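Putative glutathionylspermidine synthase (Methylobacillus flagellatus, PDB 3N6X) is of unproven function but probably acts as an ATP-dependent ligase of the circularly permuted ATP-grasp type, perhaps a glutathionylspermidine synthase. Local coordinates at residues A194-Y199 with S440-A445; Q201-N206 with F432-K437; D320-I325 with T346-K351; L365-V370 with A401-Q406. One frame throughout, in Å; residues are numbered along the deposited sequence. Where two conformers were deposited one is given.

Interaction 1 of 4, residues A194-Y199 with S440-A445; sequences APVEHY and SLVPGA. With GOL (glycerol), chain V.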
loop_
_atom_site.group_PDB
_atom_site.type_symbol
_atom_site.label_atom_id
_atom_site.label_comp_id
_atom_site.label_asym_id
_atom_site.label_seq_id
_atom_site.Cartn_x
_atom_site.Cartn_y
_atom_site.Cartn_z
ATOM N N ALA A 194 7.161 -2.839 18.883
ATOM C CA ALA A 194 6.614 -4.130 18.447
ATOM C C ALA A 194 7.393 -4.647 17.221
ATOM O O ALA A 194 7.787 -3.849 16.371
ATOM C CB ALA A 194 5.140 -3.993 18.109
ATOM N N PRO A 195 7.691 -5.971 17.152
ATOM C CA PRO A 195 8.475 -6.488 16.012
ATOM C C PRO A 195 7.665 -6.608 14.717
ATOM O O PRO A 195 6.438 -6.655 14.760
ATOM C CB PRO A 195 8.944 -7.850 16.511
ATOM C CG PRO A 195 7.866 -8.296 17.432
ATOM C CD PRO A 195 7.338 -7.054 18.102
ATOM N N VAL A 196 8.365 -6.690 13.559
ATOM C CA VAL A 196 7.724 -6.765 12.234
ATOM C C VAL A 196 8.214 -7.946 11.401
ATOM O O VAL A 196 7.557 -8.315 10.418
ATOM C CB VAL A 196 7.877 -5.433 11.433
ATOM C CG1 VAL A 196 7.044 -4.315 12.047
ATOM C CG2 VAL A 196 9.343 -5.021 11.309
ATOM N N GLU A 197 9.391 -8.511 11.749
ATOM C CA GLU A 197 10.055 -9.533 10.919
ATOM C C GLU A 197 9.338 -10.871 10.744
ATOM O O GLU A 197 9.755 -11.681 9.910
ATOM C CB GLU A 197 11.541 -9.687 11.266
ATOM C CG GLU A 197 11.824 -10.265 12.642
ATOM C CD GLU A 197 13.306 -10.388 12.937
ATOM O OE1 GLU A 197 13.976 -11.225 12.287
ATOM O OE2 GLU A 197 13.812 -9.604 13.772
ATOM N N HIS A 198 8.227 -11.073 11.463
ATOM C CA HIS A 198 7.418 -12.291 11.345
ATOM C C HIS A 198 6.367 -12.180 10.204
ATOM O O HIS A 198 5.660 -13.150 9.931
ATOM C CB HIS A 198 6.737 -12.615 12.681
ATOM C CG HIS A 198 5.847 -11.518 13.191
ATOM N ND1 HIS A 198 6.348 -10.256 13.494
ATOM C CD2 HIS A 198 4.524 -11.537 13.464
ATOM C CE1 HIS A 198 5.318 -9.557 13.936
ATOM N NE2 HIS A 198 4.197 -10.281 13.930
ATOM N N TYR A 199 6.288 -10.999 9.540
ATOM C CA TYR A 199 5.355 -10.736 8.434
ATOM C C TYR A 199 5.368 -11.852 7.374
ATOM O O TYR A 199 4.323 -12.435 7.141
ATOM C CB TYR A 199 5.598 -9.331 7.799
ATOM C CG TYR A 199 4.776 -9.083 6.546
ATOM C CD1 TYR A 199 5.191 -9.573 5.304
ATOM C CD2 TYR A 199 3.571 -8.384 6.601
ATOM C CE1 TYR A 199 4.412 -9.406 4.165
ATOM C CE2 TYR A 199 2.798 -8.183 5.459
ATOM C CZ TYR A 199 3.213 -8.712 4.245
ATOM O OH TYR A 199 2.464 -8.518 3.113
ATOM N N SER A 440 -5.788 -9.476 9.891
ATOM C CA SER A 440 -4.828 -8.938 10.845
ATOM C C SER A 440 -3.819 -8.026 10.192
ATOM O O SER A 440 -3.719 -7.977 8.964
ATOM C CB SER A 440 -4.106 -10.077 11.576
ATOM O OG SER A 440 -3.373 -10.906 10.684
ATOM N N LEU A 441 -3.083 -7.276 11.025
ATOM C CA LEU A 441 -2.013 -6.397 10.610
ATOM C C LEU A 441 -0.818 -6.717 11.457
ATOM O O LEU A 441 -0.945 -6.812 12.679
ATOM C CB LEU A 441 -2.385 -4.928 10.867
ATOM C CG LEU A 441 -3.238 -4.245 9.852
ATOM C CD1 LEU A 441 -4.671 -4.272 10.268
ATOM C CD2 LEU A 441 -2.823 -2.814 9.693
ATOM N N VAL A 442 0.355 -6.817 10.843
ATOM C CA VAL A 442 1.606 -6.904 11.586
ATOM C C VAL A 442 1.853 -5.456 12.094
ATOM O O VAL A 442 1.521 -4.518 11.374
ATOM C CB VAL A 442 2.761 -7.440 10.672
ATOM C CG1 VAL A 442 4.136 -7.063 11.210
ATOM C CG2 VAL A 442 2.647 -8.950 10.482
ATOM N N PRO A 443 2.283 -5.241 13.366
ATOM C CA PRO A 443 2.419 -3.854 13.866
ATOM C C PRO A 443 3.586 -3.078 13.245
ATOM O O PRO A 443 4.577 -2.748 13.913
ATOM C CB PRO A 443 2.566 -4.035 15.378
ATOM C CG PRO A 443 3.162 -5.382 15.526
ATOM C CD PRO A 443 2.634 -6.228 14.407
ATOM N N GLY A 444 3.425 -2.746 11.981
ATOM C CA GLY A 444 4.398 -1.979 11.227
ATOM C C GLY A 444 3.791 -1.387 9.985
ATOM O O GLY A 444 2.679 -1.752 9.598
ATOM N N ALA A 445 4.527 -0.495 9.332
ATOM C CA ALA A 445 4.063 0.173 8.127
ATOM C C ALA A 445 5.230 0.778 7.367
ATOM O O ALA A 445 6.272 1.086 7.960
ATOM C CB ALA A 445 3.065 1.277 8.490
HETATM C C1 GOL V . 0.757 -9.203 14.493
HETATM O O1 GOL V . 1.846 -9.350 15.398
HETATM C C2 GOL V . 0.605 -10.467 13.676
HETATM O O2 GOL V . 0.869 -11.645 14.510
HETATM C C3 GOL V . -0.815 -10.481 13.106
HETATM O O3 GOL V . -1.115 -11.767 12.572
HETATM O O HOH W 1 6.814 -1.610 15.097
#
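Val442 points its two methyl groups at the loop 194-199 and divides them between different partners. Its CG1 lies 3.7 Å from Val196 O and also approaches CE1 of His198. Its CG2 sits over one face of the His198 imidazole, the two side chains coming from opposite directions. The same methyl packs 4.0 Å from Tyr199 CB, the Tyr199 and Val442 side chains crossing at about a right angle. The Pro443 ring puts its CG 3.5 Å from Ala194 CB. CG1 of Val196 rests on the backbone, 3.6 Å from Gly444 CA. Loop 194-199 leads into helix 199-209 through a type I beta turn from Val196 to Tyr199. On the other side, Pro443 is the centre of an inverse gamma turn. A water donates to both Ala194 O and Pro443 O, bridging loop and proline. CG of His198 lies between its backbone N and carbonyl carbon (chi1 58°), which brings NE2 to O1 of a glycerol, probably from the crystallisation liquor, in a 2.9 Å hydrogen bond. The glycerol O3 is 3.1 Å from Ser440 OG. An alanine in place of His198 would probably leave glycerol O1 without this partner and uncover the Val442 methyls.

Interaction 2 of 4, residues Q201-N206 with F432-K437; sequences QVLLNN and FVLSGK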
loop_
_atom_site.group_PDB
_atom_site.type_symbol
_atom_site.label_atom_id
_atom_site.label_comp_id
_atom_site.label_asym_id
_atom_site.label_seq_id
_atom_site.Cartn_x
_atom_site.Cartn_y
_atom_site.Cartn_z
ATOM N N GLN A 201 6.126 -15.014 7.467
ATOM C CA GLN A 201 5.576 -16.261 7.984
ATOM C C GLN A 201 4.087 -16.147 8.284
ATOM O O GLN A 201 3.355 -17.121 8.104
ATOM C CB GLN A 201 6.381 -16.772 9.194
ATOM C CG GLN A 201 7.752 -17.344 8.809
ATOM C CD GLN A 201 7.674 -18.468 7.799
ATOM O OE1 GLN A 201 6.913 -19.433 7.945
ATOM N NE2 GLN A 201 8.483 -18.385 6.773
ATOM N N VAL A 202 3.623 -14.945 8.684
ATOM C CA VAL A 202 2.184 -14.672 8.857
ATOM C C VAL A 202 1.523 -14.749 7.458
ATOM O O VAL A 202 0.502 -15.406 7.297
ATOM C CB VAL A 202 1.914 -13.293 9.544
ATOM C CG1 VAL A 202 0.414 -12.941 9.518
ATOM C CG2 VAL A 202 2.455 -13.273 10.979
ATOM N N LEU A 203 2.160 -14.146 6.442
ATOM C CA LEU A 203 1.639 -14.194 5.072
ATOM C C LEU A 203 1.606 -15.635 4.514
ATOM O O LEU A 203 0.592 -16.047 3.959
ATOM C CB LEU A 203 2.442 -13.249 4.139
ATOM C CG LEU A 203 2.132 -13.359 2.624
ATOM C CD1 LEU A 203 0.665 -13.044 2.338
ATOM C CD2 LEU A 203 3.059 -12.447 1.808
ATOM N N LEU A 204 2.695 -16.407 4.699
ATOM C CA LEU A 204 2.726 -17.798 4.242
ATOM C C LEU A 204 1.599 -18.613 4.889
ATOM O O LEU A 204 0.918 -19.368 4.204
ATOM C CB LEU A 204 4.101 -18.442 4.524
ATOM C CG LEU A 204 4.221 -19.953 4.203
ATOM C CD1 LEU A 204 3.884 -20.248 2.729
ATOM C CD2 LEU A 204 5.580 -20.469 4.546
ATOM N N ASN A 205 1.377 -18.428 6.189
ATOM C CA ASN A 205 0.316 -19.137 6.905
ATOM C C ASN A 205 -1.079 -18.779 6.363
ATOM O O ASN A 205 -1.916 -19.667 6.196
ATOM C CB ASN A 205 0.407 -18.859 8.388
ATOM C CG ASN A 205 -0.480 -19.738 9.195
ATOM O OD1 ASN A 205 -0.326 -20.965 9.208
ATOM N ND2 ASN A 205 -1.475 -19.133 9.839
ATOM N N ASN A 206 -1.302 -17.495 6.034
ATOM C CA ASN A 206 -2.549 -17.038 5.426
ATOM C C ASN A 206 -2.749 -17.612 4.019
ATOM O O ASN A 206 -3.891 -17.889 3.637
ATOM C CB ASN A 206 -2.604 -15.506 5.382
ATOM C CG ASN A 206 -2.996 -14.841 6.691
ATOM O OD1 ASN A 206 -2.961 -13.626 6.822
ATOM N ND2 ASN A 206 -3.336 -15.618 7.693
ATOM N N PHE A 432 -0.127 -2.938 5.968
ATOM C CA PHE A 432 -0.535 -4.015 5.077
ATOM C C PHE A 432 -1.515 -4.931 5.772
ATOM O O PHE A 432 -1.153 -5.597 6.730
ATOM C CB PHE A 432 0.701 -4.804 4.586
ATOM C CG PHE A 432 1.682 -3.968 3.788
ATOM C CD1 PHE A 432 2.641 -3.184 4.431
ATOM C CD2 PHE A 432 1.619 -3.930 2.397
ATOM C CE1 PHE A 432 3.517 -2.379 3.696
ATOM C CE2 PHE A 432 2.501 -3.127 1.662
ATOM C CZ PHE A 432 3.441 -2.356 2.315
ATOM N N VAL A 433 -2.758 -4.950 5.318
ATOM C CA VAL A 433 -3.777 -5.780 5.937
ATOM C C VAL A 433 -3.740 -7.170 5.322
ATOM O O VAL A 433 -3.820 -7.310 4.093
ATOM C CB VAL A 433 -5.191 -5.142 5.853
ATOM C CG1 VAL A 433 -6.227 -6.034 6.518
ATOM C CG2 VAL A 433 -5.205 -3.752 6.473
ATOM N N LEU A 434 -3.658 -8.206 6.179
ATOM C CA LEU A 434 -3.597 -9.595 5.735
ATOM C C LEU A 434 -4.869 -10.336 6.049
ATOM O O LEU A 434 -5.282 -10.370 7.198
ATOM C CB LEU A 434 -2.371 -10.305 6.363
ATOM C CG LEU A 434 -0.994 -9.679 6.024
ATOM C CD1 LEU A 434 0.116 -10.393 6.754
ATOM C CD2 LEU A 434 -0.721 -9.710 4.512
ATOM N N SER A 435 -5.503 -10.918 5.034
ATOM C CA SER A 435 -6.738 -11.688 5.211
ATOM C C SER A 435 -6.535 -13.130 4.765
ATOM O O SER A 435 -6.219 -13.388 3.607
ATOM C CB SER A 435 -7.896 -11.071 4.416
ATOM O OG SER A 435 -8.061 -9.686 4.654
ATOM N N GLY A 436 -6.710 -14.042 5.693
ATOM C CA GLY A 436 -6.662 -15.476 5.452
ATOM C C GLY A 436 -7.900 -16.071 6.064
ATOM O O GLY A 436 -9.014 -15.728 5.652
ATOM N N LYS A 437 -7.740 -16.830 7.148
ATOM C CA LYS A 437 -8.918 -17.268 7.893
ATOM C C LYS A 437 -9.310 -16.163 8.855
ATOM O O LYS A 437 -10.487 -16.016 9.179
ATOM C CB LYS A 437 -8.686 -18.612 8.597
ATOM C CG LYS A 437 -9.103 -19.796 7.713
ATOM C CD LYS A 437 -8.667 -21.149 8.279
ATOM C CE LYS A 437 -8.491 -22.200 7.194
ATOM N NZ LYS A 437 -9.767 -22.506 6.483
#
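Leu434 and Asn206 meet closely, with OD1 of Asn206 only 3.4 Å from Leu434 CB. The two side chains cross at about a right angle. The CG of Asn206 lies 3.9 Å from Gly436 CA, so the amide group sits against the backbone where strand 423-435 ends. Gly436 is the closest backbone neighbour of Asn206, the two CA atoms being 4.4 Å apart. A CB on Gly436 would come too near Asn206 ND2. An alanine in place of Asn206 would probably leave Leu434 CB and Gly436 CA without the amide that lies against them and open a gap there.

The branches of Leu434 reach two further residues of the helix. Its CD1 touches Val202 CG1 at 3.8 Å, and its CD2 lies 4.2 Å from Leu203 CD1. CG1 of Val202 stands anti to the backbone N (chi1 171°), which turns this methyl to Leu434. Val202 and Asn206 are one helical turn apart, joined by the bond from Asn206 N to Val202 O, and both direct their side chains at the strand.

The axes of helix 201-206 and strand 432-435 approach to 8.8 Å and run at 32° to each other. Strand 432-435 is held from outside by backbone bonds: Leu434 pairs with Ser440, Val433 with Ala145 and Ser435 with His143. Ile144 of strand 144-151 touches both Leu203 and Leu434. Helix 199-209 thus covers one face of the mixed sheet, while Val433 and Ser435 meet helix 81-105 on the other.

Interaction 3 of 4, residues D320-I325 with T346-K351; sequences DKDTYI and TYQLSK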
loop_
_atom_site.group_PDB
_atom_site.type_symbol
_atom_site.label_atom_id
_atom_site.label_comp_id
_atom_site.label_asym_id
_atom_site.label_seq_id
_atom_site.Cartn_x
_atom_site.Cartn_y
_atom_site.Cartn_z
ATOM N N ASP A 320 -10.063 0.851 -7.991
ATOM C CA ASP A 320 -10.121 1.822 -9.085
ATOM C C ASP A 320 -10.581 3.199 -8.546
ATOM O O ASP A 320 -11.427 3.263 -7.653
ATOM C CB ASP A 320 -11.091 1.354 -10.181
ATOM C CG ASP A 320 -11.098 2.276 -11.386
ATOM O OD1 ASP A 320 -10.189 2.151 -12.235
ATOM O OD2 ASP A 320 -11.962 3.179 -11.435
ATOM N N LYS A 321 -10.028 4.281 -9.102
ATOM C CA LYS A 321 -10.329 5.658 -8.694
ATOM C C LYS A 321 -11.841 5.977 -8.668
ATOM O O LYS A 321 -12.286 6.716 -7.788
ATOM C CB LYS A 321 -9.521 6.676 -9.544
ATOM C CG LYS A 321 -10.298 7.362 -10.683
ATOM C CD LYS A 321 -10.165 6.639 -12.020
ATOM C CE LYS A 321 -10.240 7.596 -13.196
ATOM N NZ LYS A 321 -11.588 8.211 -13.352
ATOM N N ASP A 322 -12.635 5.348 -9.571
ATOM C CA ASP A 322 -14.084 5.566 -9.613
ATOM C C ASP A 322 -14.863 4.788 -8.550
ATOM O O ASP A 322 -16.022 5.123 -8.276
ATOM C CB ASP A 322 -14.648 5.289 -11.010
ATOM C CG ASP A 322 -14.225 6.304 -12.061
ATOM O OD1 ASP A 322 -14.058 7.503 -11.705
ATOM O OD2 ASP A 322 -14.091 5.915 -13.234
ATOM N N THR A 323 -14.255 3.746 -7.961
ATOM C CA THR A 323 -14.943 2.950 -6.932
ATOM C C THR A 323 -14.621 3.474 -5.538
ATOM O O THR A 323 -15.439 3.350 -4.635
ATOM C CB THR A 323 -14.614 1.465 -7.090
ATOM O OG1 THR A 323 -14.829 1.092 -8.444
ATOM C CG2 THR A 323 -15.457 0.586 -6.201
ATOM N N TYR A 324 -13.429 4.076 -5.381
ATOM C CA TYR A 324 -12.912 4.627 -4.128
ATOM C C TYR A 324 -13.960 5.438 -3.356
ATOM O O TYR A 324 -14.041 5.342 -2.125
ATOM C CB TYR A 324 -11.653 5.491 -4.415
ATOM C CG TYR A 324 -11.193 6.325 -3.237
ATOM C CD1 TYR A 324 -10.427 5.764 -2.213
ATOM C CD2 TYR A 324 -11.519 7.676 -3.143
ATOM C CE1 TYR A 324 -9.994 6.532 -1.131
ATOM C CE2 TYR A 324 -11.109 8.448 -2.055
ATOM C CZ TYR A 324 -10.336 7.877 -1.058
ATOM O OH TYR A 324 -9.949 8.638 0.015
ATOM N N ILE A 325 -14.772 6.218 -4.076
ATOM C CA ILE A 325 -15.751 7.101 -3.455
ATOM C C ILE A 325 -16.912 6.366 -2.765
ATOM O O ILE A 325 -17.591 6.955 -1.922
ATOM C CB ILE A 325 -16.210 8.202 -4.448
ATOM C CG1 ILE A 325 -16.985 7.594 -5.641
ATOM C CG2 ILE A 325 -14.982 9.054 -4.930
ATOM C CD1 ILE A 325 -17.766 8.622 -6.491
ATOM N N THR A 346 -12.914 13.399 -3.224
ATOM C CA THR A 346 -12.124 13.231 -4.438
ATOM C C THR A 346 -12.932 13.533 -5.662
ATOM O O THR A 346 -14.042 13.024 -5.816
ATOM C CB THR A 346 -11.489 11.827 -4.486
ATOM O OG1 THR A 346 -10.873 11.566 -3.238
ATOM C CG2 THR A 346 -10.444 11.691 -5.595
ATOM N N TYR A 347 -12.377 14.366 -6.541
ATOM C CA TYR A 347 -13.017 14.748 -7.794
ATOM C C TYR A 347 -12.462 13.905 -8.910
ATOM O O TYR A 347 -11.254 13.746 -8.991
ATOM C CB TYR A 347 -12.757 16.239 -8.085
ATOM C CG TYR A 347 -13.294 17.165 -7.017
ATOM C CD1 TYR A 347 -14.616 17.605 -7.048
ATOM C CD2 TYR A 347 -12.481 17.615 -5.978
ATOM C CE1 TYR A 347 -15.107 18.489 -6.090
ATOM C CE2 TYR A 347 -12.967 18.487 -5.005
ATOM C CZ TYR A 347 -14.290 18.901 -5.051
ATOM O OH TYR A 347 -14.802 19.708 -4.058
ATOM N N GLN A 348 -13.328 13.330 -9.752
ATOM C CA GLN A 348 -12.867 12.552 -10.915
ATOM C C GLN A 348 -13.034 13.423 -12.159
ATOM O O GLN A 348 -14.160 13.675 -12.584
ATOM C CB GLN A 348 -13.643 11.225 -11.059
ATOM C CG GLN A 348 -13.357 10.198 -9.943
ATOM C CD GLN A 348 -14.096 10.548 -8.667
ATOM O OE1 GLN A 348 -15.312 10.789 -8.670
ATOM N NE2 GLN A 348 -13.360 10.682 -7.567
ATOM N N LEU A 349 -11.911 13.935 -12.705
ATOM C CA LEU A 349 -11.923 14.862 -13.852
ATOM C C LEU A 349 -12.468 14.249 -15.134
ATOM O O LEU A 349 -12.755 14.970 -16.078
ATOM C CB LEU A 349 -10.550 15.538 -14.059
ATOM C CG LEU A 349 -10.225 16.676 -13.074
ATOM C CD1 LEU A 349 -9.902 16.146 -11.682
ATOM C CD2 LEU A 349 -9.093 17.489 -13.556
ATOM N N SER A 350 -12.746 12.933 -15.112
ATOM C CA SER A 350 -13.448 12.239 -16.191
ATOM C C SER A 350 -14.943 12.640 -16.187
ATOM O O SER A 350 -15.657 12.349 -17.144
ATOM C CB SER A 350 -13.329 10.729 -16.010
ATOM O OG SER A 350 -13.883 10.309 -14.774
ATOM N N LYS A 351 -15.412 13.282 -15.082
ATOM C CA LYS A 351 -16.804 13.715 -14.922
ATOM C C LYS A 351 -16.888 15.201 -15.152
ATOM O O LYS A 351 -16.097 15.952 -14.584
ATOM C CB LYS A 351 -17.329 13.350 -13.513
ATOM C CG LYS A 351 -17.351 11.845 -13.250
ATOM C CD LYS A 351 -17.541 11.527 -11.766
ATOM C CE LYS A 351 -17.265 10.069 -11.458
ATOM N NZ LYS A 351 -17.477 9.756 -10.021
HETATM O O HOH W 2 -10.594 10.883 -13.758
HETATM O O HOH W 3 -17.516 6.965 -9.574
HETATM O O HOH W 4 -15.919 8.157 -14.577
#
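Gln348 and Ile325 pack together where strand 347-348, an edge strand of a four-stranded antiparallel sheet, faces the loop 320-325, which opens with an Asx turn at Asp320. The side chain of Gln348 can be followed outward. Its CB lies 3.8 Å from Asp322 OD1, and its CG is closer to the same oxygen, at 3.3 Å. Asp322 and Gln348 run antiparallel alongside one another, with carboxylate and amide planes 86° apart. A bend at chi2 (78°) then carries the amide back toward Ile325. CD and NE2 both face the CG2 methyl of Ile325, with NE2 at 3.5 Å. NE2 also makes a weak bond to Thr346 O. At the other end of the amide, OE1 lies 3.9 Å from Ile325 CD1. It accepts a bond from Lys351 NZ, which approaches tilted 26° from the carbonyl plane.

Beyond Gln348, Lys351 and Ile325 reach toward each other tip to tip, NZ lying 3.7 Å from CD1. Lys321 NZ forms a salt bridge with Asp322 OD1 at 3.1 Å, so this carboxylate is held by its neighbour in sequence. OG1 of Thr346 lies 3.3 Å from Tyr324 CE2, but bonds Val344 O outside the segments. The Tyr324 hydroxyl is bonded to Val159 O. Waters also join the two sides. One takes a bond from Lys351 NZ at 2.8 Å and gives one to Asp322 O.

Interaction 4 of 4, residues L365-V370 with A401-Q406; sequences LVVKEV and ANYIAQ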
loop_
_atom_site.group_PDB
_atom_site.type_symbol
_atom_site.label_atom_id
_atom_site.label_comp_id
_atom_site.label_asym_id
_atom_site.label_seq_id
_atom_site.Cartn_x
_atom_site.Cartn_y
_atom_site.Cartn_z
ATOM N N LEU A 365 -6.683 23.314 -4.810
ATOM C CA LEU A 365 -6.719 21.856 -4.844
ATOM C C LEU A 365 -5.399 21.219 -5.183
ATOM O O LEU A 365 -4.457 21.902 -5.599
ATOM C CB LEU A 365 -7.795 21.377 -5.853
ATOM C CG LEU A 365 -9.208 21.911 -5.653
ATOM C CD1 LEU A 365 -10.046 21.679 -6.887
ATOM C CD2 LEU A 365 -9.869 21.292 -4.431
ATOM N N VAL A 366 -5.343 19.878 -5.035
ATOM C CA VAL A 366 -4.207 19.043 -5.397
ATOM C C VAL A 366 -4.675 18.145 -6.525
ATOM O O VAL A 366 -5.647 17.406 -6.357
ATOM C CB VAL A 366 -3.688 18.206 -4.184
ATOM C CG1 VAL A 366 -2.659 17.168 -4.632
ATOM C CG2 VAL A 366 -3.107 19.111 -3.105
ATOM N N VAL A 367 -4.024 18.227 -7.682
ATOM C CA VAL A 367 -4.421 17.420 -8.837
ATOM C C VAL A 367 -3.357 16.395 -9.127
ATOM O O VAL A 367 -2.180 16.721 -9.084
ATOM C CB VAL A 367 -4.766 18.294 -10.082
ATOM C CG1 VAL A 367 -5.388 17.453 -11.188
ATOM C CG2 VAL A 367 -5.684 19.449 -9.699
ATOM N N LYS A 368 -3.760 15.136 -9.349
ATOM C CA LYS A 368 -2.825 14.042 -9.599
ATOM C C LYS A 368 -3.263 13.263 -10.807
ATOM O O LYS A 368 -4.463 13.090 -11.014
ATOM C CB LYS A 368 -2.779 13.063 -8.398
ATOM C CG LYS A 368 -2.717 13.679 -7.011
ATOM C CD LYS A 368 -3.141 12.640 -5.973
ATOM C CE LYS A 368 -2.983 13.133 -4.564
ATOM N NZ LYS A 368 -3.491 12.140 -3.583
ATOM N N GLU A 369 -2.304 12.683 -11.548
ATOM C CA GLU A 369 -2.659 11.794 -12.645
ATOM C C GLU A 369 -2.876 10.374 -12.139
ATOM O O GLU A 369 -2.283 9.980 -11.138
ATOM C CB GLU A 369 -1.656 11.843 -13.818
ATOM C CG GLU A 369 -0.237 12.227 -13.452
ATOM C CD GLU A 369 0.710 12.309 -14.635
ATOM O OE1 GLU A 369 0.427 13.089 -15.574
ATOM O OE2 GLU A 369 1.761 11.628 -14.600
ATOM N N VAL A 370 -3.782 9.635 -12.782
ATOM C CA VAL A 370 -4.130 8.278 -12.382
ATOM C C VAL A 370 -2.991 7.296 -12.740
ATOM O O VAL A 370 -2.318 6.797 -11.837
ATOM C CB VAL A 370 -5.508 7.855 -12.966
ATOM C CG1 VAL A 370 -5.799 6.378 -12.697
ATOM C CG2 VAL A 370 -6.628 8.736 -12.412
ATOM N N ALA A 401 -9.743 12.729 -18.233
ATOM C CA ALA A 401 -10.041 11.425 -17.627
ATOM C C ALA A 401 -8.838 10.783 -16.894
ATOM O O ALA A 401 -9.031 9.859 -16.095
ATOM C CB ALA A 401 -10.593 10.471 -18.673
ATOM N N ASN A 402 -7.618 11.288 -17.138
ATOM C CA ASN A 402 -6.408 10.768 -16.487
ATOM C C ASN A 402 -6.092 11.524 -15.184
ATOM O O ASN A 402 -5.012 11.358 -14.624
ATOM C CB ASN A 402 -5.197 10.804 -17.462
ATOM C CG ASN A 402 -3.954 10.084 -16.944
ATOM O OD1 ASN A 402 -4.002 8.920 -16.515
ATOM N ND2 ASN A 402 -2.825 10.781 -16.940
ATOM N N TYR A 403 -7.040 12.337 -14.682
ATOM C CA TYR A 403 -6.792 13.102 -13.465
ATOM C C TYR A 403 -7.857 12.950 -12.398
ATOM O O TYR A 403 -9.019 12.634 -12.689
ATOM C CB TYR A 403 -6.582 14.592 -13.785
ATOM C CG TYR A 403 -5.347 14.861 -14.613
ATOM C CD1 TYR A 403 -5.398 14.841 -16.006
ATOM C CD2 TYR A 403 -4.123 15.137 -14.008
ATOM C CE1 TYR A 403 -4.258 15.063 -16.775
ATOM C CE2 TYR A 403 -2.975 15.362 -14.768
ATOM C CZ TYR A 403 -3.047 15.323 -16.152
ATOM O OH TYR A 403 -1.922 15.556 -16.903
ATOM N N ILE A 404 -7.444 13.156 -11.149
ATOM C CA ILE A 404 -8.305 13.231 -9.987
ATOM C C ILE A 404 -7.825 14.425 -9.209
ATOM O O ILE A 404 -6.686 14.859 -9.405
ATOM C CB ILE A 404 -8.331 11.929 -9.114
ATOM C CG1 ILE A 404 -6.936 11.535 -8.606
ATOM C CG2 ILE A 404 -9.032 10.778 -9.816
ATOM C CD1 ILE A 404 -6.762 11.769 -7.135
ATOM N N ALA A 405 -8.674 14.989 -8.361
ATOM C CA ALA A 405 -8.272 16.131 -7.540
ATOM C C ALA A 405 -8.839 16.005 -6.149
ATOM O O ALA A 405 -9.900 15.423 -5.970
ATOM C CB ALA A 405 -8.719 17.445 -8.183
ATOM N N GLN A 406 -8.110 16.504 -5.157
ATOM C CA GLN A 406 -8.540 16.462 -3.767
ATOM C C GLN A 406 -8.257 17.812 -3.128
ATOM O O GLN A 406 -7.358 18.525 -3.581
ATOM C CB GLN A 406 -7.779 15.353 -3.009
ATOM C CG GLN A 406 -8.182 13.925 -3.404
ATOM C CD GLN A 406 -7.202 12.890 -2.911
ATOM O OE1 GLN A 406 -6.020 13.172 -2.685
ATOM N NE2 GLN A 406 -7.656 11.647 -2.799
#
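Strands 365-369 and 403-406 are the two inner strands of a four-stranded antiparallel sheet. Val366 pairs with Gln406 and Lys368 with Ile404 as hydrogen-bonded pairs. Each pair is closed by two backbone bonds, such as Lys368 N to Ile404 O at 2.9 Å. Val367 with Ala405 and Glu369 with Tyr403 are the non-hydrogen-bonded pairs between and beyond them. A last bond, Val370 N to Asn402 O, extends the ladder past the strand end.

One face carries Val367, Glu369, Tyr403 and Ala405. CG1 of Val367 lies 3.9 Å from Tyr403 CD2, the side chains crossing at about a right angle, while its CG2 meets Ala405 CB. Glu369 and Tyr403 run side by side and point the same way, with their flat groups 51° apart.

The other face carries Val366, Lys368, Ile404 and Gln406. The Lys368 chain is extended beyond CG (chi2 161°) and slants across the neighbouring strand. Its CD passes Ile404 CD1 at 3.9 Å, and its NZ reaches Gln406 OE1 at 2.9 Å. That donor stands 36° above the carbonyl plane of the amide. NE2 is bonded to Thr346 OG1, so both the oxygen and the nitrogen of the Gln406 amide are engaged. Helices 352-360 and 386-398 cover the Val367 face. This antiparallel sheet with helices on one face is consistent with a subdomain of the ATP-grasp fold.

Overall arrangement
The four contacts form two touching pairs. Interactions 1 and 2 have centres 11 Å apart and meet in the mixed sheet, where strands 423-435 and 439-441 are neighbours; Ser440 O and Leu434 N are 2.8 Å apart. Interactions 3 and 4 have centres 9 Å apart and share the antiparallel sheet, Tyr347 N lying 2.8 Å from Ala405 O. Between the two pairs, centres are 30 to 33 Å apart, and the nearest approach, between interactions 2 and 3, is about 14 Å between atoms. Along the chain, interactions 3 and 4 both fall between the ends joined by interaction 2. Glycerol, probably from the crystallisation liquor, lies near all four; such molecules can mark pockets, but these contacts locate no active site.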